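Local coordinates for flagellar biosynthesis protein FlhA (Bacillus subtilis, PDB 3MIX) that takes part in the export of flagellum proteins, the chain here being the cytosolic domain of this membrane protein of the type III secretion system, at residues A[67-70]-A[71-75]; A[74-77]-A[78-82]. All blocks are in the same frame, centred on the assembly; numbering follows the deposited sequence.

Contact 1: A[67-70]-A[71-75]; sequences GDLL and DRIVM
D68 and R72 meet where the chain enters helix 69-84, which packs beside strand 92-95 and helix 170-189 in the FlhA cytosolic domain. The backbone N of R72 donates to the O of D68 at 2.8 Å, an i to i+4 bond that already follows the helical pattern. The side chain of R72 starts with CG opposite its own carbonyl carbon (chi1 -69°) and stays extended as far as NE. It therefore runs back over the turn, and its CG, CD and NE lie against CB of D68. The carboxylate and guanidinium planes are nearly perpendicular, so the two groups form no paired, coplanar bridge. What remains is a long salt bridge, with D68 OD2 4.0 Å from R72 NE. NE is buried here with no hydrogen-bond partner, while NH1 makes a weak hydrogen bond to OG of S175 on helix 170-189. On the buried side, L69 and I73 are also one turn apart. The N of I73 bonds to the O of L69 at 2.8 Å, and CG1 of I73 passes close beside that same oxygen. I73 continues to I93 on strand 92-95, which L70 also touches. V74 N reaches L70 O at 3.1 Å and closes the next turn. The apolar pair ends in a single touch: CD1 of I73 stands 4.0 Å from CG of L69.

Contact 2: A[74-77]-A[78-82]; sequences VMIR and RQLAL
The N of Q79 bonds to the O of M75 at 2.9 Å and is almost straight, at 174°. It is one of four successive i to i+4 bonds that make this a regular alpha-helical stretch within helix 69-84. On one side of the helix, R78 folds back over the preceding turn. Its chain bends at chi3 (-68°), which brings the guanidinium back to V74, which lies alongside, and to M75, which crosses it at a slant. CG1 of V74 lies over one face of that group, 3.4 Å from NH1. M75 is itself bent at chi2 and chi3, and its SD and CE approach NH2, with CE at 3.4 Å. On the buried side, I76 and L80 run side by side in the same direction. CG2 of I76 meets CD1 of L80 at 3.7 Å, and both residues touch helix 170-189, I76 at I178 and T179, L80 at I182 and K183. With an alanine in place of L80, CG2 of I76 would probably lose its neighbour and a gap would open against I182. R77 turns another way: its NE bonds to the O of I88, so this arginine ties the helix to the chain that follows it. The helix thus has an apolar side packed on its neighbour, while the exposed guanidinium of R78 lies against a methyl group and a thioether, consistent with dispersion rather than charge pairing within the two segments.

How the contacts relate
Contacts 1 and 2 are overlapping pieces of helix 69-84, and their centres are 11 Å apart. They share V74 and M75. V74 uses its N toward residues 67-70 and its O toward residues 78-82, so the backbone bonding passes through it from one contact to the other. Contact 1 lies toward the N-terminal part of the helix. Its centre is about 22 Å, and that of contact 2 about 15 Å, from the centre of the chain, so the helix runs inward. Both face helix 170-189, contact 1 through R72 near its beginning and contact 2 through I76 and L80 further along. Contact 1 also reaches strand 92-95, whereas contact 2 reaches the loop after the helix through R77.

Contact 1: A[67-70]-A[71-75]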
loop_
_atom_site.group_PDB
_atom_site.type_symbol
_atom_site.label_atom_id
_atom_site.label_comp_id
_atom_site.label_asym_id
_atom_site.label_seq_id
_atom_site.Cartn_x
_atom_site.Cartn_y
_atom_site.Cartn_z
ATOM N N GLY A 67 -11.538 24.318 13.037
ATOM C CA GLY A 67 -11.707 23.008 12.426
ATOM C C GLY A 67 -10.580 22.727 11.466
ATOM O O GLY A 67 -10.347 23.454 10.495
ATOM N N ASP A 68 -9.913 21.620 11.743
ATOM C CA ASP A 68 -8.560 21.392 11.305
ATOM C C ASP A 68 -8.383 20.579 10.015
ATOM O O ASP A 68 -7.266 20.463 9.529
ATOM C CB ASP A 68 -7.806 20.723 12.453
ATOM C CG ASP A 68 -6.808 21.639 13.090
ATOM O OD1 ASP A 68 -6.317 22.534 12.367
ATOM O OD2 ASP A 68 -6.504 21.468 14.296
ATOM N N LEU A 69 -9.476 20.063 9.458
ATOM C CA LEU A 69 -9.419 18.989 8.443
ATOM C C LEU A 69 -8.515 19.236 7.221
ATOM O O LEU A 69 -7.657 18.412 6.923
ATOM C CB LEU A 69 -10.823 18.562 7.996
ATOM C CG LEU A 69 -10.904 17.248 7.208
ATOM C CD1 LEU A 69 -10.357 16.070 8.021
ATOM C CD2 LEU A 69 -12.340 16.984 6.769
ATOM N N LEU A 70 -8.727 20.366 6.541
ATOM C CA LEU A 70 -7.939 20.771 5.377
ATOM C C LEU A 70 -6.439 20.807 5.660
ATOM O O LEU A 70 -5.651 20.202 4.922
ATOM C CB LEU A 70 -8.416 22.129 4.850
ATOM C CG LEU A 70 -9.315 22.235 3.602
ATOM C CD1 LEU A 70 -9.752 20.897 3.001
ATOM C CD2 LEU A 70 -10.535 23.142 3.846
ATOM N N ASP A 71 -6.062 21.507 6.731
ATOM C CA ASP A 71 -4.675 21.575 7.164
ATOM C C ASP A 71 -4.191 20.195 7.563
ATOM O O ASP A 71 -3.043 19.858 7.310
ATOM C CB ASP A 71 -4.475 22.585 8.321
ATOM C CG ASP A 71 -4.471 24.038 7.844
ATOM O OD1 ASP A 71 -4.213 24.278 6.642
ATOM O OD2 ASP A 71 -4.716 24.950 8.667
ATOM N N ARG A 72 -5.057 19.392 8.173
ATOM C CA ARG A 72 -4.650 18.030 8.527
ATOM C C ARG A 72 -4.372 17.137 7.300
ATOM O O ARG A 72 -3.478 16.299 7.329
ATOM C CB ARG A 72 -5.643 17.380 9.482
ATOM C CG ARG A 72 -5.607 18.040 10.856
ATOM C CD ARG A 72 -6.504 17.357 11.891
ATOM N NE ARG A 72 -6.007 17.645 13.242
ATOM C CZ ARG A 72 -4.863 17.164 13.729
ATOM N NH1 ARG A 72 -4.106 16.365 12.983
ATOM N NH2 ARG A 72 -4.470 17.483 14.948
ATOM N N ILE A 73 -5.135 17.346 6.228
ATOM C CA ILE A 73 -4.955 16.586 5.008
ATOM C C ILE A 73 -3.630 16.955 4.326
ATOM O O ILE A 73 -2.908 16.079 3.842
ATOM C CB ILE A 73 -6.181 16.728 4.078
ATOM C CG1 ILE A 73 -7.345 15.946 4.691
ATOM C CG2 ILE A 73 -5.856 16.212 2.687
ATOM C CD1 ILE A 73 -8.681 16.202 4.060
ATOM N N VAL A 74 -3.321 18.251 4.334
ATOM C CA VAL A 74 -2.050 18.775 3.843
ATOM C C VAL A 74 -0.847 18.104 4.530
ATOM O O VAL A 74 0.099 17.661 3.874
ATOM C CB VAL A 74 -2.010 20.318 3.980
ATOM C CG1 VAL A 74 -0.591 20.860 3.825
ATOM C CG2 VAL A 74 -2.969 20.961 2.950
ATOM N N MET A 75 -0.913 18.013 5.850
ATOM C CA MET A 75 0.073 17.294 6.650
ATOM C C MET A 75 0.240 15.849 6.210
ATOM O O MET A 75 1.359 15.363 6.051
ATOM C CB MET A 75 -0.371 17.288 8.107
ATOM C CG MET A 75 0.324 18.268 8.985
ATOM S SD MET A 75 1.040 19.701 8.147
ATOM C CE MET A 75 2.730 19.499 8.698
#

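Contact 2: A[74-77]-A[78-82]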
loop_
_atom_site.group_PDB
_atom_site.type_symbol
_atom_site.label_atom_id
_atom_site.label_comp_id
_atom_site.label_asym_id
_atom_site.label_seq_id
_atom_site.Cartn_x
_atom_site.Cartn_y
_atom_site.Cartn_z
ATOM N N VAL A 74 -3.321 18.251 4.334
ATOM C CA VAL A 74 -2.050 18.775 3.843
ATOM C C VAL A 74 -0.847 18.104 4.530
ATOM O O VAL A 74 0.099 17.661 3.874
ATOM C CB VAL A 74 -2.010 20.318 3.980
ATOM C CG1 VAL A 74 -0.591 20.860 3.825
ATOM C CG2 VAL A 74 -2.969 20.961 2.950
ATOM N N MET A 75 -0.913 18.013 5.850
ATOM C CA MET A 75 0.073 17.294 6.650
ATOM C C MET A 75 0.240 15.849 6.210
ATOM O O MET A 75 1.359 15.363 6.051
ATOM C CB MET A 75 -0.371 17.288 8.107
ATOM C CG MET A 75 0.324 18.268 8.985
ATOM S SD MET A 75 1.040 19.701 8.147
ATOM C CE MET A 75 2.730 19.499 8.698
ATOM N N ILE A 76 -0.884 15.154 6.069
ATOM C CA ILE A 76 -0.867 13.769 5.627
ATOM C C ILE A 76 -0.156 13.644 4.276
ATOM O O ILE A 76 0.725 12.797 4.112
ATOM C CB ILE A 76 -2.302 13.189 5.596
ATOM C CG1 ILE A 76 -2.870 13.170 7.039
ATOM C CG2 ILE A 76 -2.313 11.811 4.926
ATOM C CD1 ILE A 76 -4.337 12.814 7.110
ATOM N N ARG A 77 -0.515 14.512 3.333
ATOM C CA ARG A 77 0.055 14.475 1.987
ATOM C C ARG A 77 1.576 14.671 2.045
ATOM O O ARG A 77 2.328 14.001 1.322
ATOM C CB ARG A 77 -0.610 15.522 1.090
ATOM C CG ARG A 77 0.029 15.669 -0.299
ATOM C CD ARG A 77 -0.652 16.687 -1.195
ATOM N NE ARG A 77 -1.992 16.244 -1.564
ATOM C CZ ARG A 77 -3.113 16.726 -1.007
ATOM N NH1 ARG A 77 -3.034 17.691 -0.100
ATOM N NH2 ARG A 77 -4.309 16.262 -1.364
ATOM N N ARG A 78 2.029 15.564 2.935
ATOM C CA ARG A 78 3.465 15.790 3.121
ATOM C C ARG A 78 4.156 14.593 3.761
ATOM O O ARG A 78 5.169 14.129 3.254
ATOM C CB ARG A 78 3.734 17.117 3.848
ATOM C CG ARG A 78 2.883 18.238 3.221
ATOM C CD ARG A 78 3.458 19.650 3.273
ATOM N NE ARG A 78 3.528 20.197 4.615
ATOM C CZ ARG A 78 3.096 21.408 4.967
ATOM N NH1 ARG A 78 2.530 22.235 4.087
ATOM N NH2 ARG A 78 3.241 21.801 6.219
ATOM N N GLN A 79 3.603 14.070 4.845
ATOM C CA GLN A 79 4.175 12.889 5.495
ATOM C C GLN A 79 4.331 11.697 4.554
ATOM O O GLN A 79 5.387 11.067 4.491
ATOM C CB GLN A 79 3.320 12.465 6.694
ATOM C CG GLN A 79 3.847 11.217 7.436
ATOM C CD GLN A 79 2.762 10.471 8.243
ATOM O OE1 GLN A 79 2.783 9.228 8.345
ATOM N NE2 GLN A 79 1.810 11.225 8.810
ATOM N N LEU A 80 3.256 11.379 3.839
ATOM C CA LEU A 80 3.202 10.172 3.043
ATOM C C LEU A 80 4.028 10.293 1.783
ATOM O O LEU A 80 4.522 9.295 1.296
ATOM C CB LEU A 80 1.755 9.839 2.696
ATOM C CG LEU A 80 0.956 9.380 3.913
ATOM C CD1 LEU A 80 -0.408 8.973 3.422
ATOM C CD2 LEU A 80 1.666 8.230 4.608
ATOM N N ALA A 81 4.158 11.510 1.258
ATOM C CA ALA A 81 5.082 11.767 0.169
ATOM C C ALA A 81 6.506 11.423 0.582
ATOM O O ALA A 81 7.233 10.789 -0.202
ATOM C CB ALA A 81 4.996 13.221 -0.304
ATOM N N LEU A 82 6.893 11.815 1.804
ATOM C CA LEU A 82 8.265 11.608 2.272
ATOM C C LEU A 82 8.471 10.171 2.693
ATOM O O LEU A 82 9.555 9.625 2.509
ATOM C CB LEU A 82 8.663 12.568 3.418
ATOM C CG LEU A 82 8.656 14.076 3.085
ATOM C CD1 LEU A 82 8.747 14.948 4.337
ATOM C CD2 LEU A 82 9.797 14.450 2.100
#